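Local coordinates for protein PHOX (Pseudomonas fluorescens, PDB 4A9V) that hydrolyses phosphate monoesters as an alkaline phosphatase, using a complex iron-calcium cofactor held in a beta-propeller, at residues T265-F270 against V287-D292; H272-L277 against E387-S392; Q397-L402 against I429-T434. All coordinates share one frame; numbering follows the deposited sequence. Where two conformers were deposited one is given.

In the fold
The three contacts run from the iron-calcium cofactor out into the beta-propeller. Interactions 1 and 2 both touch the mu-oxo-diiron group: D292 of interaction 1 and E273 and E387 of interaction 2 bind its FE2, and D292 OD2 and E387 OE2 sit side by side on that iron, 2.8 Å apart. Strands 276-279 and 284-290 are sheet neighbours, with A276 N 2.9 Å from Y288 O; the centres of interactions 1 and 2 are about 10 Å apart. Interaction 3 continues the sheet from strand 386-391: strand 398-402 is its neighbour, with V390 O 2.9 Å from Y399 N, and 428-434 comes next. Y288 of interaction 1 reaches over to W432 of interaction 3, its CE1 3.7 Å from W432 NE1.

Interaction 1: T265-F270 against V287-D292; sequences TALGRF and VYMGDD. With FEO (mu-oxo-diiron), chain S.
Beside the diiron site of this beta-propeller, and running into it at D292, the loop 265-270 lies along strand 284-290, with F270 and L267 set against M289, G290 and D291. The loop and the strand run in nearly the same direction, 11° apart end to end, and they meet mostly through side chains, with the carbonyls of L267 and G290 also touched. F270 carries most of the contact. Its CG sits between the backbone N and the carbonyl carbon (chi1 50°), which turns the rim of the ring to the strand: CE1 comes 3.6 Å from G290 O, and CZ meets M289 CB at 3.9 Å, both partners near the ring plane. Nearer the root of the side chain D291 comes in obliquely, its CB 3.5 Å from F270 CD1 and its OD2 3.4 Å from F270 CB; carboxylate and ring planes are 40° apart. The charged end of D291 is answered elsewhere, by a salt bridge to R372. M289 crosses L267 at about a right angle. Its chain bends at chi3, bringing CE to 3.4 Å from L267 O, which is buried with no hydrogen-bond partner, while SD lies 4.0 Å from L267 CB. Beyond it, L267 CD2 reaches V287 CG1 at 4.3 Å. Directly after D291 the chain delivers D292 OD2 to FE2 of the mu-oxo-diiron group at 2.0 Å. The apolar packing thus probably steadies the strand end just before this ligand, and the salt bridge from R385 to D292 OD1 is consistent with holding the carboxylate in place while OD2 binds iron.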
loop_
_atom_site.group_PDB
_atom_site.type_symbol
_atom_site.label_atom_id
_atom_site.label_comp_id
_atom_site.label_asym_id
_atom_site.label_seq_id
_atom_site.Cartn_x
_atom_site.Cartn_y
_atom_site.Cartn_z
ATOM N N THR A 265 0.227 14.180 10.515
ATOM C CA THR A 265 0.694 15.113 9.499
ATOM C C THR A 265 2.218 15.289 9.455
ATOM O O THR A 265 2.745 15.725 8.433
ATOM C CB THR A 265 -0.008 16.486 9.566
ATOM O OG1 THR A 265 0.318 17.158 10.791
ATOM C CG2 THR A 265 -1.519 16.333 9.427
ATOM N N ALA A 266 2.932 14.928 10.520
ATOM C CA ALA A 266 4.390 15.010 10.488
ATOM C C ALA A 266 5.004 14.101 9.427
ATOM O O ALA A 266 6.150 14.302 9.033
ATOM C CB ALA A 266 4.990 14.705 11.852
ATOM N N LEU A 267 4.265 13.088 8.983
ATOM C CA LEU A 267 4.772 12.142 7.991
ATOM C C LEU A 267 4.500 12.598 6.554
ATOM O O LEU A 267 4.943 11.950 5.608
ATOM C CB LEU A 267 4.200 10.738 8.235
ATOM C CG LEU A 267 4.910 9.893 9.297
ATOM C CD1 LEU A 267 4.906 10.548 10.675
ATOM C CD2 LEU A 267 4.282 8.507 9.365
ATOM N N GLY A 268 3.886 13.771 6.395
ATOM C CA GLY A 268 3.762 14.397 5.082
ATOM C C GLY A 268 2.537 13.951 4.298
ATOM O O GLY A 268 1.975 12.881 4.561
ATOM N N ARG A 269 2.134 14.783 3.342
ATOM C CA ARG A 269 0.974 14.517 2.497
ATOM C C ARG A 269 1.430 14.214 1.076
ATOM O O ARG A 269 2.150 15.010 0.464
ATOM C CB ARG A 269 0.031 15.727 2.496
ATOM C CG ARG A 269 -1.126 15.598 1.524
ATOM C CD ARG A 269 -2.151 16.685 1.777
ATOM N NE ARG A 269 -3.103 16.821 0.682
ATOM C CZ ARG A 269 -2.908 17.560 -0.403
ATOM N NH1 ARG A 269 -1.775 18.221 -0.582
ATOM N NH2 ARG A 269 -3.830 17.580 -1.351
ATOM N N PHE A 270 1.026 13.055 0.570
ATOM C CA PHE A 270 1.336 12.587 -0.775
ATOM C C PHE A 270 0.544 11.288 -0.975
ATOM O O PHE A 270 -0.353 10.993 -0.182
ATOM C CB PHE A 270 2.865 12.447 -1.038
ATOM C CG PHE A 270 3.634 11.675 0.015
ATOM C CD1 PHE A 270 3.810 10.304 -0.098
ATOM C CD2 PHE A 270 4.376 12.353 0.974
ATOM C CE1 PHE A 270 4.630 9.619 0.779
ATOM C CE2 PHE A 270 5.195 11.676 1.848
ATOM C CZ PHE A 270 5.348 10.314 1.734
ATOM N N VAL A 287 10.256 5.622 9.671
ATOM C CA VAL A 287 9.195 5.178 8.770
ATOM C C VAL A 287 9.575 5.526 7.332
ATOM O O VAL A 287 9.652 6.700 6.978
ATOM C CB VAL A 287 7.840 5.830 9.110
ATOM C CG1 VAL A 287 6.741 5.197 8.272
ATOM C CG2 VAL A 287 7.535 5.736 10.601
ATOM N N TYR A 288 9.886 4.515 6.525
ATOM C CA TYR A 288 10.165 4.724 5.097
ATOM C C TYR A 288 8.860 4.672 4.302
ATOM O O TYR A 288 8.002 3.827 4.568
ATOM C CB TYR A 288 11.126 3.649 4.566
ATOM C CG TYR A 288 12.504 3.674 5.183
ATOM C CD1 TYR A 288 13.452 4.589 4.762
ATOM C CD2 TYR A 288 12.887 2.718 6.111
ATOM C CE1 TYR A 288 14.734 4.579 5.282
ATOM C CE2 TYR A 288 14.166 2.698 6.642
ATOM C CZ TYR A 288 15.098 3.620 6.204
ATOM O OH TYR A 288 16.381 3.620 6.709
ATOM N N MET A 289 8.704 5.573 3.334
ATOM C CA MET A 289 7.428 5.781 2.658
ATOM C C MET A 289 7.629 6.095 1.179
ATOM O O MET A 289 8.315 7.057 0.839
ATOM C CB MET A 289 6.688 6.955 3.298
ATOM C CG MET A 289 6.251 6.699 4.726
ATOM S SD MET A 289 5.515 8.149 5.504
ATOM C CE MET A 289 6.973 9.168 5.741
ATOM N N GLY A 290 6.870 5.422 0.323
ATOM C CA GLY A 290 6.843 5.732 -1.100
ATOM C C GLY A 290 5.620 6.552 -1.477
ATOM O O GLY A 290 4.558 6.422 -0.865
ATOM N N ASP A 291 5.780 7.389 -2.504
ATOM C CA ASP A 291 4.704 8.159 -3.136
ATOM C C ASP A 291 4.453 7.577 -4.524
ATOM O O ASP A 291 5.287 7.733 -5.416
ATOM C CB ASP A 291 5.159 9.624 -3.250
ATOM C CG ASP A 291 4.098 10.549 -3.779
ATOM O OD1 ASP A 291 2.932 10.128 -3.953
ATOM O OD2 ASP A 291 4.420 11.748 -3.962
ATOM N N ASP A 292 3.366 6.821 -4.687
ATOM C CA ASP A 292 3.168 6.073 -5.926
ATOM C C ASP A 292 2.555 6.945 -7.012
ATOM O O ASP A 292 1.343 6.990 -7.211
ATOM C CB ASP A 292 2.336 4.815 -5.707
ATOM C CG ASP A 292 2.101 4.058 -6.993
ATOM O OD1 ASP A 292 2.726 4.416 -8.014
ATOM O OD2 ASP A 292 1.303 3.098 -6.984
HETATM FE FE1 FEO S . -2.721 1.295 -4.111
HETATM FE FE2 FEO S . 0.337 2.105 -5.544
HETATM O O FEO S . -1.131 0.907 -5.174
HETATM O O HOH W 1 -2.954 -0.851 -4.152
HETATM O O HOH W 2 -3.586 1.344 -6.209
#

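Interaction 2: H272-L277 against E387-S392; sequences HENAAL and EWIVVS. With CA (calcium ion), chain Q; CA (calcium ion), chain R; FEO (mu-oxo-diiron), chain S.
E273 and E387 meet at the metals. E273 splits its carboxylate, OE1 binding FE2 of the mu-oxo-diiron at 2.0 Å and OE2 a calcium ion at 2.3 Å; with CG anti to the backbone N (chi1 -176°), a bend at chi2 brings the group there. E387 OE2 is shared among three metals: FE2 at 2.2 Å, that same calcium, and a second calcium that OE1 also binds. The two carboxylate planes stand 85° apart, and the cations probably offset the repulsion between E273 OE1 and E387 OE2, 3.0 Å apart. D292 and E194 complete the FE2 site, and D479 joins both glutamates at the first calcium. The indole of W388 offers its edge at CD1 to E273 OE2, while NE1 donates to a water bound to that calcium. E387 lies on strand 386-391 and E273 just before strand 276-279, the two outermost strands of one of the propeller's sheets. Between these edges N274 takes the place of a backbone rung: its ND2 gives I389 O a straight bond of 2.9 Å (171°), lying in its own amide plane, and its OD1 accepts from I389 N, which approaches from above the carbonyl plane. Farther out, A276 CB packs on I389 CG2 at 3.8 Å.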
loop_
_atom_site.group_PDB
_atom_site.type_symbol
_atom_site.label_atom_id
_atom_site.label_comp_id
_atom_site.label_asym_id
_atom_site.label_seq_id
_atom_site.Cartn_x
_atom_site.Cartn_y
_atom_site.Cartn_z
ATOM N N HIS A 272 0.500 8.046 -0.476
ATOM C CA HIS A 272 1.239 7.064 0.312
ATOM C C HIS A 272 0.887 5.655 -0.090
ATOM O O HIS A 272 -0.281 5.274 -0.031
ATOM C CB HIS A 272 0.882 7.220 1.785
ATOM C CG HIS A 272 1.410 8.471 2.424
ATOM N ND1 HIS A 272 2.628 8.517 3.012
ATOM C CD2 HIS A 272 0.829 9.710 2.626
ATOM C CE1 HIS A 272 2.816 9.730 3.547
ATOM N NE2 HIS A 272 1.725 10.462 3.312
ATOM N N GLU A 273 1.902 4.827 -0.334
ATOM C CA GLU A 273 1.688 3.397 -0.557
ATOM C C GLU A 273 1.716 2.644 0.774
ATOM O O GLU A 273 0.675 2.213 1.265
ATOM C CB GLU A 273 2.712 2.826 -1.525
ATOM C CG GLU A 273 2.441 1.364 -1.851
ATOM C CD GLU A 273 1.604 1.160 -3.097
ATOM O OE1 GLU A 273 1.472 2.132 -3.884
ATOM O OE2 GLU A 273 1.118 0.016 -3.295
ATOM N N ASN A 274 2.900 2.468 1.361
ATOM C CA ASN A 274 3.012 1.830 2.675
ATOM C C ASN A 274 3.941 2.613 3.594
ATOM O O ASN A 274 4.401 3.706 3.270
ATOM C CB ASN A 274 3.367 0.319 2.581
ATOM C CG ASN A 274 4.861 0.037 2.604
ATOM O OD1 ASN A 274 5.671 0.806 2.083
ATOM N ND2 ASN A 274 5.223 -1.147 3.090
ATOM N N ALA A 275 4.140 2.074 4.790
ATOM C CA ALA A 275 4.894 2.750 5.833
ATOM C C ALA A 275 5.733 1.700 6.555
ATOM O O ALA A 275 5.211 0.871 7.291
ATOM C CB ALA A 275 3.944 3.443 6.798
ATOM N N ALA A 276 7.014 1.649 6.216
ATOM C CA ALA A 276 7.907 0.584 6.670
ATOM C C ALA A 276 8.645 1.018 7.925
ATOM O O ALA A 276 9.418 1.974 7.892
ATOM C CB ALA A 276 8.905 0.232 5.578
ATOM N N LEU A 277 8.405 0.320 9.031
ATOM C CA LEU A 277 8.996 0.688 10.318
ATOM C C LEU A 277 10.414 0.155 10.465
ATOM O O LEU A 277 10.685 -1.011 10.188
ATOM C CB LEU A 277 8.131 0.162 11.465
ATOM C CG LEU A 277 7.088 1.130 12.021
ATOM C CD1 LEU A 277 7.729 2.260 12.806
ATOM C CD2 LEU A 277 6.181 1.663 10.931
ATOM N N GLU A 387 6.302 1.834 -4.795
ATOM C CA GLU A 387 5.196 1.239 -4.064
ATOM C C GLU A 387 5.710 0.736 -2.714
ATOM O O GLU A 387 6.159 1.553 -1.914
ATOM C CB GLU A 387 4.413 0.242 -4.925
ATOM C CG GLU A 387 3.643 0.972 -6.027
ATOM C CD GLU A 387 2.535 0.147 -6.664
ATOM O OE1 GLU A 387 2.861 -0.687 -7.533
ATOM O OE2 GLU A 387 1.335 0.347 -6.335
ATOM N N TRP A 388 5.620 -0.552 -2.407
ATOM C CA TRP A 388 5.905 -0.977 -1.036
ATOM C C TRP A 388 7.380 -0.944 -0.703
ATOM O O TRP A 388 8.239 -1.271 -1.527
ATOM C CB TRP A 388 5.400 -2.389 -0.783
ATOM C CG TRP A 388 3.908 -2.524 -0.759
ATOM C CD1 TRP A 388 2.990 -2.067 -1.694
ATOM C CD2 TRP A 388 3.156 -3.411 0.114
ATOM N NE1 TRP A 388 1.747 -2.579 -1.437
ATOM C CE2 TRP A 388 1.795 -3.434 -0.394
ATOM C CE3 TRP A 388 3.492 -4.243 1.172
ATOM C CZ2 TRP A 388 0.814 -4.227 0.176
ATOM C CZ3 TRP A 388 2.497 -5.059 1.717
ATOM C CH2 TRP A 388 1.196 -5.052 1.224
ATOM N N ILE A 389 7.652 -0.678 0.575
ATOM C CA ILE A 389 8.987 -0.743 1.155
ATOM C C ILE A 389 8.969 -1.727 2.320
ATOM O O ILE A 389 8.011 -1.750 3.109
ATOM C CB ILE A 389 9.430 0.657 1.636
ATOM C CG1 ILE A 389 9.454 1.626 0.451
ATOM C CG2 ILE A 389 10.798 0.587 2.302
ATOM C CD1 ILE A 389 9.664 3.079 0.828
ATOM N N VAL A 390 10.033 -2.523 2.443
ATOM C CA VAL A 390 10.192 -3.398 3.603
ATOM C C VAL A 390 11.635 -3.332 4.087
ATOM O O VAL A 390 12.551 -3.007 3.329
ATOM C CB VAL A 390 9.812 -4.873 3.296
ATOM C CG1 VAL A 390 8.319 -5.000 3.039
ATOM C CG2 VAL A 390 10.637 -5.424 2.139
ATOM N N VAL A 391 11.819 -3.687 5.346
ATOM C CA VAL A 391 13.116 -3.680 5.998
ATOM C C VAL A 391 13.426 -5.116 6.435
ATOM O O VAL A 391 12.638 -5.733 7.153
ATOM C CB VAL A 391 13.087 -2.748 7.234
ATOM C CG1 VAL A 391 14.430 -2.772 7.944
ATOM C CG2 VAL A 391 12.720 -1.325 6.828
ATOM N N SER A 392 14.562 -5.662 6.025
ATOM C CA SER A 392 14.900 -7.026 6.417
ATOM C C SER A 392 15.011 -7.129 7.930
ATOM O O SER A 392 15.774 -6.392 8.538
ATOM C CB SER A 392 16.228 -7.442 5.813
ATOM O OG SER A 392 16.671 -8.637 6.418
HETATM CA CA CA Q . -0.203 -1.304 -4.659
HETATM CA CA CA R . 0.467 -1.082 -8.257
HETATM FE FE1 FEO S . -2.721 1.295 -4.111
HETATM FE FE2 FEO S . 0.337 2.105 -5.544
HETATM O O FEO S . -1.131 0.907 -5.174
HETATM O O HOH W 3 5.679 2.926 0.419
HETATM O O HOH W 4 -0.867 -1.788 -2.283
HETATM O O HOH W 1 -2.954 -0.851 -4.152
HETATM O O HOH W 5 -1.027 -3.652 -4.579
HETATM O O HOH W 6 -1.674 -1.339 -6.836
HETATM O O HOH W 7 -1.222 0.578 -8.612
#

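Interaction 3: Q397-L402 against I429-T434; sequences QVYCTL and ILRWRT
With W432 CG set between the backbone N and the carbonyl carbon (chi1 60°), the indole folds back across the neighbouring strand and lies flat on V398. The two segments, 398-402 and 429-434, are antiparallel neighbours in one sheet of the beta-propeller. V398 CB stands over the five-membered ring, 3.6 Å from its centroid and 16° off the normal, a CH-pi contact; V398 CG1 presses on the six-membered part, 3.4 Å from W432 CZ2. C400 CB, on the same side of the sheet, reaches W432 CZ3 at 3.8 Å. Replacing W432 by an alanine would probably leave V398 and C400 without the ring that lies against them, opening a gap on this side of the sheet and taking from Y288 its edge-to-face partner. Beneath these side chains V398 pairs with W432, and C400 with L430, as hydrogen-bonded pairs, two backbone bonds to each. Y399 with R431 and T401 with I429 are the non-hydrogen-bonded pairs, and they put their side chains on the other side. There R431 runs alongside Y399, its CG over one face of the ring toward the rim. The NE of this arginine makes a salt bridge with D447. A bend at chi3 (58°) turns the guanidinium to the phenol, where R431 NH1, with its partner close to the guanidinium plane, donates to Y399 OH at 3.0 Å.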
loop_
_atom_site.group_PDB
_atom_site.type_symbol
_atom_site.label_atom_id
_atom_site.label_comp_id
_atom_site.label_asym_id
_atom_site.label_seq_id
_atom_site.Cartn_x
_atom_site.Cartn_y
_atom_site.Cartn_z
ATOM N N GLN A 397 18.488 -4.203 5.698
ATOM C CA GLN A 397 18.497 -3.632 4.357
ATOM C C GLN A 397 17.076 -3.389 3.865
ATOM O O GLN A 397 16.137 -4.102 4.241
ATOM C CB GLN A 397 19.270 -4.525 3.384
ATOM C CG GLN A 397 20.767 -4.574 3.669
ATOM C CD GLN A 397 21.585 -5.069 2.491
ATOM O OE1 GLN A 397 21.832 -4.332 1.541
ATOM N NE2 GLN A 397 21.903 -6.355 2.497
ATOM N N VAL A 398 16.916 -2.326 3.091
ATOM C CA VAL A 398 15.597 -1.805 2.784
ATOM C C VAL A 398 15.329 -2.054 1.295
ATOM O O VAL A 398 16.214 -1.859 0.462
ATOM C CB VAL A 398 15.538 -0.291 3.092
ATOM C CG1 VAL A 398 14.125 0.231 2.945
ATOM C CG2 VAL A 398 16.064 -0.023 4.495
ATOM N N TYR A 399 14.113 -2.499 0.975
ATOM C CA TYR A 399 13.729 -2.877 -0.385
ATOM C C TYR A 399 12.478 -2.106 -0.766
ATOM O O TYR A 399 11.565 -1.961 0.052
ATOM C CB TYR A 399 13.429 -4.379 -0.457
ATOM C CG TYR A 399 14.608 -5.265 -0.136
ATOM C CD1 TYR A 399 15.087 -5.379 1.165
ATOM C CD2 TYR A 399 15.230 -6.010 -1.124
ATOM C CE1 TYR A 399 16.208 -6.135 1.452
ATOM C CE2 TYR A 399 16.325 -6.797 -0.842
ATOM C CZ TYR A 399 16.818 -6.859 0.442
ATOM O OH TYR A 399 17.948 -7.598 0.683
ATOM N N CYS A 400 12.435 -1.608 -1.999
ATOM C CA CYS A 400 11.335 -0.786 -2.480
ATOM C C CYS A 400 11.022 -1.199 -3.912
ATOM O O CYS A 400 11.908 -1.204 -4.771
ATOM C CB CYS A 400 11.761 0.687 -2.469
ATOM S SG CYS A 400 10.495 1.857 -3.008
ATOM N N THR A 401 9.760 -1.501 -4.191
ATOM C CA THR A 401 9.371 -1.733 -5.571
ATOM C C THR A 401 9.229 -0.406 -6.314
ATOM O O THR A 401 8.772 0.600 -5.757
ATOM C CB THR A 401 8.070 -2.540 -5.664
ATOM O OG1 THR A 401 7.063 -1.889 -4.890
ATOM C CG2 THR A 401 8.272 -3.960 -5.172
ATOM N N LEU A 402 9.679 -0.416 -7.559
ATOM C CA LEU A 402 9.482 0.679 -8.492
ATOM C C LEU A 402 8.716 0.059 -9.654
ATOM O O LEU A 402 9.283 -0.700 -10.454
ATOM C CB LEU A 402 10.844 1.222 -8.940
ATOM C CG LEU A 402 11.753 1.781 -7.835
ATOM C CD1 LEU A 402 13.115 2.154 -8.403
ATOM C CD2 LEU A 402 11.091 2.995 -7.196
ATOM N N ILE A 429 13.185 -3.732 -8.476
ATOM C CA ILE A 429 13.218 -3.636 -7.018
ATOM C C ILE A 429 14.545 -3.026 -6.590
ATOM O O ILE A 429 15.632 -3.540 -6.912
ATOM C CB ILE A 429 12.999 -4.992 -6.318
ATOM C CG1 ILE A 429 11.677 -5.605 -6.782
ATOM C CG2 ILE A 429 13.024 -4.794 -4.808
ATOM C CD1 ILE A 429 11.373 -6.962 -6.177
ATOM N N LEU A 430 14.434 -1.906 -5.891
ATOM C CA LEU A 430 15.543 -1.127 -5.384
ATOM C C LEU A 430 15.857 -1.537 -3.945
ATOM O O LEU A 430 14.945 -1.769 -3.155
ATOM C CB LEU A 430 15.127 0.343 -5.435
ATOM C CG LEU A 430 15.982 1.384 -4.727
ATOM C CD1 LEU A 430 17.362 1.493 -5.351
ATOM C CD2 LEU A 430 15.265 2.719 -4.770
ATOM N N ARG A 431 17.141 -1.679 -3.627
ATOM C CA ARG A 431 17.597 -1.970 -2.276
ATOM C C ARG A 431 18.531 -0.867 -1.819
ATOM O O ARG A 431 19.348 -0.384 -2.605
ATOM C CB ARG A 431 18.320 -3.324 -2.253
ATOM C CG ARG A 431 19.068 -3.621 -0.968
ATOM C CD ARG A 431 19.457 -5.085 -0.852
ATOM N NE ARG A 431 20.282 -5.524 -1.969
ATOM C CZ ARG A 431 20.548 -6.798 -2.246
ATOM N NH1 ARG A 431 20.100 -7.763 -1.455
ATOM N NH2 ARG A 431 21.247 -7.102 -3.329
ATOM N N TRP A 432 18.488 -0.529 -0.532
ATOM C CA TRP A 432 19.552 0.274 0.053
ATOM C C TRP A 432 19.972 -0.234 1.399
ATOM O O TRP A 432 19.220 -0.896 2.122
ATOM C CB TRP A 432 19.232 1.777 0.103
ATOM C CG TRP A 432 18.018 2.172 0.905
ATOM C CD1 TRP A 432 17.956 2.564 2.238
ATOM C CD2 TRP A 432 16.674 2.386 0.385
ATOM N NE1 TRP A 432 16.688 2.980 2.562
ATOM C CE2 TRP A 432 15.872 2.899 1.486
ATOM C CE3 TRP A 432 16.091 2.239 -0.853
ATOM C CZ2 TRP A 432 14.534 3.239 1.323
ATOM C CZ3 TRP A 432 14.745 2.558 -1.006
ATOM C CH2 TRP A 432 13.978 3.019 0.063
ATOM N N ARG A 433 21.223 0.064 1.720
ATOM C CA ARG A 433 21.836 -0.252 3.001
ATOM C C ARG A 433 22.280 1.045 3.667
ATOM O O ARG A 433 23.159 1.757 3.171
ATOM C CB ARG A 433 23.030 -1.174 2.817
ATOM C CG ARG A 433 23.682 -1.557 4.131
ATOM C CD ARG A 433 24.813 -2.531 3.916
ATOM N NE ARG A 433 25.393 -2.944 5.183
ATOM C CZ ARG A 433 26.361 -3.843 5.301
ATOM N NH1 ARG A 433 26.855 -4.436 4.224
ATOM N NH2 ARG A 433 26.787 -4.187 6.503
ATOM N N THR A 434 21.588 1.399 4.738
ATOM C CA THR A 434 21.857 2.630 5.451
ATOM C C THR A 434 23.268 2.610 6.051
ATOM O O THR A 434 23.747 1.575 6.519
ATOM C CB THR A 434 20.771 2.849 6.527
ATOM O OG1 THR A 434 20.802 4.203 6.989
ATOM C CG2 THR A 434 20.916 1.873 7.685
#